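Local coordinates for synaptic vesicle membrane protein VAT-1 homolog-like (Homo sapiens, PDB 4A27), which probably acts as an oxidoreductase of the quinone oxidoreductase branch of the zinc-containing alcohol dehydrogenase family, with no substrate assigned, at residues P26-V37 with A98-V108; R36-F44 with G336-K344. All coordinates share one frame; numbering follows the deposited sequence.

Contact 1: residues P26-V37 with A98-V108; sequences PEPQDGELKIRV and AEVVCTPVEFV. With EDO (1,2-ethanediol), chain D.
C102 is a bump: its SG, put anti to the carbonyl carbon (chi1 -74°), fits a hollow bordered by P26, P28 and CB of K34. The sulfur lies 3.4 Å from the carbonyl carbon of E27, so it packs against backbone as well as side chains. Next to it the extended chain of K34 lies obliquely over V100, whose CG1 is 3.6 Å from K34 CG and equally close to CE. Beyond this crossing K34 NZ reaches OE2 of E27 at 3.0 Å, a salt bridge linking the strand to the segment before the turn.

The other face is filled by branched side chains. L33 splits its contacts: CD1 meets CG2 of V108 tip to tip at 4.0 Å, while CD2 approaches V105 CG2 across a right angle at 4.1 Å. With CG set between the backbone N and the carbonyl carbon (chi1 49°), the two methyls reach different valines. Farther along, V37 CG2 touches V101 CG2 at 3.9 Å.

Between these two faces, strands 32-37 and 100-104 run antiparallel at 156°. Their ladder includes I35 N to V101 O at 2.7 Å, and V105 N to G31 O, 2.9 Å, extends it to the type II turn of Q29-E32. Within that turn, Q29 N also binds E32 OE1.

At the opposite end a water donates to the carbonyls of V37 and E99, and V100 CG2 lies above one face of the R36 guanidinium, offset toward its rim; NE of R36 pairs with E73. The chemistry is thus shared out: backbone bonds set the register within this part of the GroES-like domain, aliphatic groups and one thiol fill the faces, and the charged ends of K34 and R36 pair with E27 and E73.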
loop_
_atom_site.group_PDB
_atom_site.type_symbol
_atom_site.label_atom_id
_atom_site.label_comp_id
_atom_site.label_asym_id
_atom_site.label_seq_id
_atom_site.Cartn_x
_atom_site.Cartn_y
_atom_site.Cartn_z
ATOM N N PRO A 26 -17.456 -20.009 31.946
ATOM C CA PRO A 26 -18.258 -20.129 30.728
ATOM C C PRO A 26 -18.179 -21.549 30.135
ATOM O O PRO A 26 -17.268 -22.301 30.461
ATOM C CB PRO A 26 -17.624 -19.101 29.794
ATOM C CG PRO A 26 -16.197 -19.048 30.224
ATOM C CD PRO A 26 -16.198 -19.281 31.713
ATOM N N GLU A 27 -19.160 -21.919 29.318
ATOM C CA GLU A 27 -19.136 -23.192 28.607
ATOM C C GLU A 27 -19.194 -22.905 27.113
ATOM O O GLU A 27 -19.765 -21.902 26.693
ATOM C CB GLU A 27 -20.302 -24.114 29.042
ATOM C CG GLU A 27 -20.171 -24.713 30.458
ATOM C CD GLU A 27 -18.930 -25.611 30.633
ATOM O OE1 GLU A 27 -18.511 -26.285 29.670
ATOM O OE2 GLU A 27 -18.366 -25.650 31.746
ATOM N N PRO A 28 -18.583 -23.778 26.293
ATOM C CA PRO A 28 -18.446 -23.516 24.863
ATOM C C PRO A 28 -19.751 -23.686 24.086
ATOM O O PRO A 28 -20.391 -24.722 24.176
ATOM C CB PRO A 28 -17.404 -24.559 24.418
ATOM C CG PRO A 28 -17.578 -25.670 25.357
ATOM C CD PRO A 28 -17.872 -25.004 26.684
ATOM N N GLN A 29 -20.123 -22.665 23.324
ATOM C CA GLN A 29 -21.260 -22.742 22.434
ATOM C C GLN A 29 -20.854 -23.478 21.161
ATOM O O GLN A 29 -19.691 -23.863 21.011
ATOM C CB GLN A 29 -21.741 -21.329 22.105
ATOM C CG GLN A 29 -22.055 -20.502 23.334
ATOM C CD GLN A 29 -23.195 -19.521 23.091
ATOM O OE1 GLN A 29 -22.966 -18.330 22.856
ATOM N NE2 GLN A 29 -24.429 -20.025 23.118
ATOM N N ASP A 30 -21.801 -23.675 20.247
ATOM C CA ASP A 30 -21.490 -24.292 18.954
ATOM C C ASP A 30 -20.345 -23.527 18.264
ATOM O O ASP A 30 -20.342 -22.287 18.202
ATOM C CB ASP A 30 -22.728 -24.364 18.055
ATOM N N GLY A 31 -19.348 -24.268 17.786
ATOM C CA GLY A 31 -18.212 -23.657 17.092
ATOM C C GLY A 31 -17.196 -22.934 17.974
ATOM O O GLY A 31 -16.308 -22.267 17.448
ATOM N N GLU A 32 -17.313 -23.062 19.303
ATOM C CA GLU A 32 -16.356 -22.459 20.238
ATOM C C GLU A 32 -15.550 -23.574 20.867
ATOM O O GLU A 32 -15.924 -24.739 20.770
ATOM C CB GLU A 32 -17.072 -21.675 21.340
ATOM C CG GLU A 32 -17.845 -20.456 20.841
ATOM C CD GLU A 32 -18.384 -19.608 21.991
ATOM O OE1 GLU A 32 -18.612 -20.155 23.101
ATOM O OE2 GLU A 32 -18.574 -18.388 21.783
ATOM N N LEU A 33 -14.419 -23.239 21.476
ATOM C CA LEU A 33 -13.829 -24.152 22.437
ATOM C C LEU A 33 -13.527 -23.439 23.753
ATOM O O LEU A 33 -13.577 -22.210 23.836
ATOM C CB LEU A 33 -12.637 -24.928 21.859
ATOM C CG LEU A 33 -11.531 -24.190 21.126
ATOM C CD1 LEU A 33 -10.603 -23.626 22.176
ATOM C CD2 LEU A 33 -10.781 -25.092 20.161
ATOM N N LYS A 34 -13.304 -24.252 24.781
ATOM C CA LYS A 34 -13.055 -23.806 26.129
ATOM C C LYS A 34 -11.584 -24.014 26.414
ATOM O O LYS A 34 -11.056 -25.118 26.198
ATOM C CB LYS A 34 -13.894 -24.645 27.093
ATOM C CG LYS A 34 -13.805 -24.245 28.560
ATOM C CD LYS A 34 -14.580 -25.271 29.422
ATOM C CE LYS A 34 -14.480 -25.022 30.925
ATOM N NZ LYS A 34 -15.346 -25.980 31.710
ATOM N N ILE A 35 -10.934 -22.960 26.913
ATOM C CA ILE A 35 -9.487 -22.944 27.144
ATOM C C ILE A 35 -9.190 -22.675 28.604
ATOM O O ILE A 35 -9.698 -21.703 29.200
ATOM C CB ILE A 35 -8.733 -21.827 26.279
ATOM C CG1 ILE A 35 -8.839 -22.109 24.788
ATOM C CG2 ILE A 35 -7.246 -21.791 26.692
ATOM C CD1 ILE A 35 -8.298 -21.012 23.835
ATOM N N ARG A 36 -8.360 -23.539 29.179
ATOM C CA ARG A 36 -7.848 -23.383 30.537
ATOM C C ARG A 36 -6.609 -22.511 30.378
ATOM O O ARG A 36 -5.618 -22.961 29.808
ATOM C CB ARG A 36 -7.511 -24.764 31.126
ATOM C CG ARG A 36 -6.716 -24.783 32.449
ATOM C CD ARG A 36 -7.476 -24.218 33.634
ATOM N NE ARG A 36 -8.462 -25.209 34.087
ATOM C CZ ARG A 36 -9.061 -25.212 35.274
ATOM N NH1 ARG A 36 -8.804 -24.276 36.186
ATOM N NH2 ARG A 36 -9.934 -26.172 35.552
ATOM N N VAL A 37 -6.679 -21.277 30.875
ATOM C CA VAL A 37 -5.725 -20.245 30.526
ATOM C C VAL A 37 -4.477 -20.395 31.347
ATOM O O VAL A 37 -4.545 -20.607 32.554
ATOM C CB VAL A 37 -6.319 -18.843 30.761
ATOM C CG1 VAL A 37 -5.261 -17.692 30.567
ATOM C CG2 VAL A 37 -7.506 -18.667 29.865
ATOM N N ALA A 98 -8.705 -14.335 32.743
ATOM C CA ALA A 98 -9.456 -15.239 33.606
ATOM C C ALA A 98 -8.831 -16.627 33.484
ATOM O O ALA A 98 -8.061 -16.903 32.549
ATOM C CB ALA A 98 -10.940 -15.273 33.211
ATOM N N GLU A 99 -9.136 -17.486 34.442
ATOM C CA GLU A 99 -8.637 -18.846 34.447
ATOM C C GLU A 99 -9.174 -19.679 33.298
ATOM O O GLU A 99 -8.526 -20.647 32.886
ATOM C CB GLU A 99 -8.952 -19.521 35.806
ATOM C CG GLU A 99 -8.097 -18.952 36.931
ATOM C CD GLU A 99 -8.391 -19.517 38.318
ATOM O OE1 GLU A 99 -9.579 -19.717 38.668
ATOM O OE2 GLU A 99 -7.412 -19.723 39.066
ATOM N N VAL A 100 -10.374 -19.348 32.815
ATOM C CA VAL A 100 -11.008 -20.062 31.701
ATOM C C VAL A 100 -11.678 -19.090 30.736
ATOM O O VAL A 100 -12.249 -18.057 31.146
ATOM C CB VAL A 100 -12.081 -21.110 32.204
ATOM C CG1 VAL A 100 -12.685 -21.876 31.056
ATOM C CG2 VAL A 100 -11.478 -22.115 33.212
ATOM N N VAL A 101 -11.576 -19.442 29.453
ATOM C CA VAL A 101 -11.997 -18.625 28.324
ATOM C C VAL A 101 -12.686 -19.514 27.294
ATOM O O VAL A 101 -12.197 -20.594 26.965
ATOM C CB VAL A 101 -10.739 -17.903 27.674
ATOM C CG1 VAL A 101 -10.915 -17.658 26.214
ATOM C CG2 VAL A 101 -10.431 -16.577 28.404
ATOM N N CYS A 102 -13.793 -19.043 26.750
ATOM C CA CYS A 102 -14.398 -19.650 25.585
ATOM C C CYS A 102 -14.272 -18.666 24.421
ATOM O O CYS A 102 -14.429 -17.460 24.604
ATOM C CB CYS A 102 -15.870 -20.012 25.862
ATOM S SG CYS A 102 -16.064 -21.490 26.953
ATOM N N THR A 103 -13.948 -19.175 23.232
ATOM C CA THR A 103 -13.791 -18.318 22.040
ATOM C C THR A 103 -14.045 -19.130 20.753
ATOM O O THR A 103 -13.749 -20.344 20.710
ATOM C CB THR A 103 -12.354 -17.653 21.999
ATOM O OG1 THR A 103 -12.338 -16.504 21.122
ATOM C CG2 THR A 103 -11.288 -18.673 21.581
ATOM N N PRO A 104 -14.605 -18.474 19.714
ATOM C CA PRO A 104 -14.863 -19.174 18.454
ATOM C C PRO A 104 -13.589 -19.793 17.880
ATOM O O PRO A 104 -12.524 -19.192 17.944
ATOM C CB PRO A 104 -15.412 -18.076 17.544
ATOM C CG PRO A 104 -16.017 -17.082 18.453
ATOM C CD PRO A 104 -15.144 -17.094 19.695
ATOM N N VAL A 105 -13.710 -21.000 17.342
ATOM C CA VAL A 105 -12.574 -21.776 16.901
ATOM C C VAL A 105 -11.727 -21.062 15.810
ATOM O O VAL A 105 -10.539 -21.359 15.666
ATOM C CB VAL A 105 -13.032 -23.169 16.369
ATOM C CG1 VAL A 105 -13.734 -23.013 15.006
ATOM C CG2 VAL A 105 -11.870 -24.148 16.285
ATOM N N GLU A 106 -12.316 -20.125 15.057
ATOM C CA GLU A 106 -11.552 -19.450 14.019
ATOM C C GLU A 106 -10.456 -18.562 14.602
ATOM O O GLU A 106 -9.537 -18.214 13.878
ATOM C CB GLU A 106 -12.412 -18.688 12.989
ATOM C CG GLU A 106 -13.304 -17.604 13.518
ATOM C CD GLU A 106 -14.682 -18.107 13.919
ATOM O OE1 GLU A 106 -14.848 -19.346 14.137
ATOM O OE2 GLU A 106 -15.587 -17.247 14.047
ATOM N N PHE A 107 -10.536 -18.244 15.900
ATOM C CA PHE A 107 -9.522 -17.436 16.560
ATOM C C PHE A 107 -8.504 -18.221 17.387
ATOM O O PHE A 107 -7.759 -17.643 18.187
ATOM C CB PHE A 107 -10.193 -16.401 17.439
ATOM C CG PHE A 107 -11.194 -15.587 16.725
ATOM C CD1 PHE A 107 -10.848 -14.887 15.565
ATOM C CD2 PHE A 107 -12.505 -15.532 17.188
ATOM C CE1 PHE A 107 -11.789 -14.114 14.899
ATOM C CE2 PHE A 107 -13.461 -14.787 16.530
ATOM C CZ PHE A 107 -13.119 -14.075 15.386
ATOM N N VAL A 108 -8.446 -19.527 17.177
ATOM C CA VAL A 108 -7.593 -20.385 17.978
ATOM C C VAL A 108 -6.545 -21.040 17.114
ATOM O O VAL A 108 -6.826 -21.430 15.985
ATOM C CB VAL A 108 -8.427 -21.495 18.715
ATOM C CG1 VAL A 108 -7.521 -22.319 19.600
ATOM C CG2 VAL A 108 -9.536 -20.870 19.529
HETATM C C1 EDO D . -3.864 -23.496 37.113
HETATM O O1 EDO D . -3.881 -23.483 35.671
HETATM C C2 EDO D . -4.746 -22.387 37.713
HETATM O O2 EDO D . -6.061 -22.420 37.117
HETATM O O HOH W 1 -6.356 -21.082 34.532
#

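Contact 2: residues R36-F44 with G336-K344. With EDO (1,2-ethanediol), chain D.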
loop_
_atom_site.group_PDB
_atom_site.type_symbol
_atom_site.label_atom_id
_atom_site.label_comp_id
_atom_site.label_asym_id
_atom_site.label_seq_id
_atom_site.Cartn_x
_atom_site.Cartn_y
_atom_site.Cartn_z
ATOM N N ARG A 36 -8.360 -23.539 29.179
ATOM C CA ARG A 36 -7.848 -23.383 30.537
ATOM C C ARG A 36 -6.609 -22.511 30.378
ATOM O O ARG A 36 -5.618 -22.961 29.808
ATOM C CB ARG A 36 -7.511 -24.764 31.126
ATOM C CG ARG A 36 -6.716 -24.783 32.449
ATOM C CD ARG A 36 -7.476 -24.218 33.634
ATOM N NE ARG A 36 -8.462 -25.209 34.087
ATOM C CZ ARG A 36 -9.061 -25.212 35.274
ATOM N NH1 ARG A 36 -8.804 -24.276 36.186
ATOM N NH2 ARG A 36 -9.934 -26.172 35.552
ATOM N N VAL A 37 -6.679 -21.277 30.875
ATOM C CA VAL A 37 -5.725 -20.245 30.526
ATOM C C VAL A 37 -4.477 -20.395 31.347
ATOM O O VAL A 37 -4.545 -20.607 32.554
ATOM C CB VAL A 37 -6.319 -18.843 30.761
ATOM C CG1 VAL A 37 -5.261 -17.692 30.567
ATOM C CG2 VAL A 37 -7.506 -18.667 29.865
ATOM N N LYS A 38 -3.327 -20.326 30.683
ATOM C CA LYS A 38 -2.040 -20.359 31.378
ATOM C C LYS A 38 -1.373 -18.976 31.389
ATOM O O LYS A 38 -0.660 -18.637 32.328
ATOM C CB LYS A 38 -1.122 -21.343 30.708
ATOM C CG LYS A 38 -1.613 -22.777 30.767
ATOM C CD LYS A 38 -1.337 -23.364 32.134
ATOM C CE LYS A 38 -1.728 -24.826 32.245
ATOM N NZ LYS A 38 -0.939 -25.415 33.382
ATOM N N ALA A 39 -1.551 -18.214 30.305
ATOM C CA ALA A 39 -0.986 -16.882 30.243
ATOM C C ALA A 39 -1.796 -15.999 29.342
ATOM O O ALA A 39 -2.464 -16.468 28.422
ATOM C CB ALA A 39 0.455 -16.963 29.773
ATOM N N CYS A 40 -1.670 -14.698 29.588
ATOM C CA CYS A 40 -2.343 -13.664 28.862
ATOM C C CYS A 40 -1.361 -12.554 28.481
ATOM O O CYS A 40 -0.505 -12.100 29.291
ATOM C CB CYS A 40 -3.435 -12.990 29.755
ATOM S SG CYS A 40 -4.361 -14.070 30.905
ATOM N N GLY A 41 -1.596 -12.015 27.301
ATOM C CA GLY A 41 -0.840 -10.874 26.795
ATOM C C GLY A 41 -1.343 -9.558 27.355
ATOM O O GLY A 41 -2.553 -9.368 27.558
ATOM N N LEU A 42 -0.418 -8.687 27.708
ATOM C CA LEU A 42 -0.762 -7.286 28.047
ATOM C C LEU A 42 -0.500 -6.426 26.827
ATOM O O LEU A 42 0.603 -6.474 26.254
ATOM C CB LEU A 42 0.083 -6.817 29.208
ATOM C CG LEU A 42 -0.663 -6.584 30.504
ATOM C CD1 LEU A 42 -0.005 -7.344 31.604
ATOM C CD2 LEU A 42 -0.685 -5.079 30.768
ATOM N N ASN A 43 -1.526 -5.699 26.388
ATOM C CA ASN A 43 -1.387 -4.832 25.251
ATOM C C ASN A 43 -1.773 -3.409 25.604
ATOM O O ASN A 43 -2.585 -3.161 26.495
ATOM C CB ASN A 43 -2.241 -5.363 24.082
ATOM C CG ASN A 43 -1.788 -6.737 23.603
ATOM O OD1 ASN A 43 -0.828 -6.833 22.846
ATOM N ND2 ASN A 43 -2.470 -7.818 24.060
ATOM N N PHE A 44 -1.227 -2.463 24.856
ATOM C CA PHE A 44 -1.524 -1.065 25.086
ATOM C C PHE A 44 -3.024 -0.761 25.064
ATOM O O PHE A 44 -3.496 0.052 25.849
ATOM C CB PHE A 44 -0.832 -0.183 24.054
ATOM C CG PHE A 44 -0.736 1.241 24.483
ATOM C CD1 PHE A 44 0.278 1.644 25.358
ATOM C CD2 PHE A 44 -1.676 2.183 24.045
ATOM C CE1 PHE A 44 0.367 2.976 25.783
ATOM C CE2 PHE A 44 -1.593 3.523 24.456
ATOM C CZ PHE A 44 -0.568 3.922 25.330
ATOM N N GLY A 336 10.108 -5.611 24.920
ATOM C CA GLY A 336 9.290 -6.782 24.598
ATOM C C GLY A 336 8.026 -6.829 25.435
ATOM O O GLY A 336 7.623 -5.845 26.062
ATOM N N LYS A 337 7.412 -7.992 25.453
ATOM C CA LYS A 337 6.024 -8.148 25.888
ATOM C C LYS A 337 5.877 -8.363 27.380
ATOM O O LYS A 337 6.695 -9.026 27.977
ATOM C CB LYS A 337 5.471 -9.413 25.216
ATOM C CG LYS A 337 3.988 -9.608 25.381
ATOM C CD LYS A 337 3.220 -9.064 24.221
ATOM C CE LYS A 337 1.705 -9.105 24.440
ATOM N NZ LYS A 337 0.926 -8.675 23.260
ATOM N N LEU A 338 4.830 -7.826 27.977
ATOM C CA LEU A 338 4.534 -8.129 29.371
ATOM C C LEU A 338 3.472 -9.205 29.358
ATOM O O LEU A 338 2.521 -9.119 28.605
ATOM C CB LEU A 338 4.012 -6.886 30.122
ATOM C CG LEU A 338 5.049 -5.779 30.311
ATOM C CD1 LEU A 338 5.400 -5.143 28.955
ATOM C CD2 LEU A 338 4.525 -4.777 31.319
ATOM N N ILE A 339 3.623 -10.201 30.214
ATOM C CA ILE A 339 2.739 -11.323 30.255
ATOM C C ILE A 339 2.182 -11.540 31.636
ATOM O O ILE A 339 2.907 -11.486 32.612
ATOM C CB ILE A 339 3.512 -12.621 29.932
ATOM C CG1 ILE A 339 3.913 -12.609 28.471
ATOM C CG2 ILE A 339 2.645 -13.833 30.269
ATOM C CD1 ILE A 339 2.717 -12.368 27.540
ATOM N N LEU A 340 0.869 -11.777 31.703
ATOM C CA LEU A 340 0.229 -12.169 32.951
ATOM C C LEU A 340 0.343 -13.687 33.020
ATOM O O LEU A 340 -0.178 -14.385 32.145
ATOM C CB LEU A 340 -1.237 -11.812 32.936
ATOM C CG LEU A 340 -1.595 -10.330 32.877
ATOM C CD1 LEU A 340 -3.071 -10.156 33.272
ATOM C CD2 LEU A 340 -0.656 -9.525 33.784
ATOM N N ASP A 341 1.034 -14.177 34.022
ATOM C CA ASP A 341 1.272 -15.610 34.180
ATOM C C ASP A 341 0.359 -16.121 35.322
ATOM O O ASP A 341 0.589 -15.818 36.492
ATOM C CB ASP A 341 2.752 -15.802 34.503
ATOM C CG ASP A 341 3.141 -17.229 34.641
ATOM O OD1 ASP A 341 2.279 -18.035 35.050
ATOM O OD2 ASP A 341 4.327 -17.521 34.392
ATOM N N VAL A 342 -0.687 -16.863 34.968
ATOM C CA VAL A 342 -1.731 -17.263 35.937
ATOM C C VAL A 342 -1.165 -18.072 37.155
ATOM O O VAL A 342 -1.629 -17.893 38.263
ATOM C CB VAL A 342 -2.867 -18.056 35.246
ATOM C CG1 VAL A 342 -3.860 -18.573 36.266
ATOM C CG2 VAL A 342 -3.510 -17.203 34.164
ATOM N N GLU A 343 -0.152 -18.917 36.940
ATOM C CA GLU A 343 0.427 -19.723 38.048
ATOM C C GLU A 343 1.586 -19.036 38.778
ATOM O O GLU A 343 2.216 -19.626 39.651
ATOM C CB GLU A 343 0.858 -21.097 37.524
ATOM C CG GLU A 343 -0.359 -21.954 37.099
ATOM C CD GLU A 343 -0.011 -23.353 36.568
ATOM O OE1 GLU A 343 1.177 -23.755 36.563
ATOM O OE2 GLU A 343 -0.942 -24.057 36.133
ATOM N N LYS A 344 1.864 -17.771 38.458
ATOM C CA LYS A 344 2.930 -17.054 39.185
ATOM C C LYS A 344 2.442 -16.512 40.524
ATOM O O LYS A 344 1.395 -15.866 40.616
ATOM C CB LYS A 344 3.565 -15.954 38.329
ATOM C CG LYS A 344 4.732 -15.228 39.017
ATOM C CD LYS A 344 5.573 -14.410 38.041
ATOM C CE LYS A 344 6.699 -13.687 38.773
ATOM N NZ LYS A 344 6.182 -12.393 39.258
HETATM C C1 EDO D . -3.864 -23.496 37.113
HETATM O O1 EDO D . -3.881 -23.483 35.671
HETATM C C2 EDO D . -4.746 -22.387 37.713
HETATM O O2 EDO D . -6.061 -22.420 37.117
HETATM O O HOH W 2 0.750 -19.950 34.280
HETATM O O HOH W 3 3.292 -6.240 26.303
#
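K337 and N43 meet at one buried end of this contact, where NZ of the lysine lies 2.6 Å from OD1 of the asparagine and approaches from above the amide carbonyl plane. A bend at chi2 (95°) swings the K337 chain past G41, whose missing side chain makes room for it. E67 holds the pair from outside, its OE1 taking both K337 NZ and N43 ND2, so the buried ammonium has two oxygen partners. At this end, too, a water bridges L42 O and L338 N.

The middle is also closely packed. Strands 36-42 and 337-341 run antiparallel at 146°, and C40 and L340 exchange two backbone bonds, L340 N to C40 O at 2.8 Å and C40 N to L340 O at 3.0 Å. On one face I339 does the filling, with CG2 3.9 Å from A39 CB and CD1 the same distance, 3.9 Å, from CA of G41. On the other, C40 CB meets L340 CB at 4.0 Å, and L42 CB meets L338 CB at the same separation.

Toward 341-344 solvent enters. V342 CG2 and V37 CG1 cross at about a right angle, and a water joins K38 O to OD1 of D341 and to N of E343. The exposed E343 meets K38 NZ through OE2 at 3.1 Å, the lysine coming from above the carboxylate plane; OE2 also takes a weak bond from the 1,2-ethanediol. K38 and A39 both face S69 in a classic beta bulge.

Around the compact part, helix 322-330 lies against L42, L338 and L340, and helix 124-137 covers K337 and N43. Strand 313-317, parallel to 337-341, flanks it in the sheet, while the residues facing 36-42 from strand 67-75 include S69 and E67.

Strand 32-42 enters both contacts, its first half in contact 1 and its second in contact 2, with R36 and V37 shared. Following the chain, 26-37 and 36-44 come first; the chain returns at 98-108 to close contact 1 after 60 intervening residues, and contact 2 closes only at 336-344, after 291. Because the segments alternate, the two closures cross instead of nesting. Their centres lie about 17 Å apart. Contact 1 is internal to the GroES-like region, whereas contact 2 brings the C-terminal strand 337-341 back into the same mixed sheet, joining the N-terminal and C-terminal parts of the polypeptide. One 1,2-ethanediol molecule touches both.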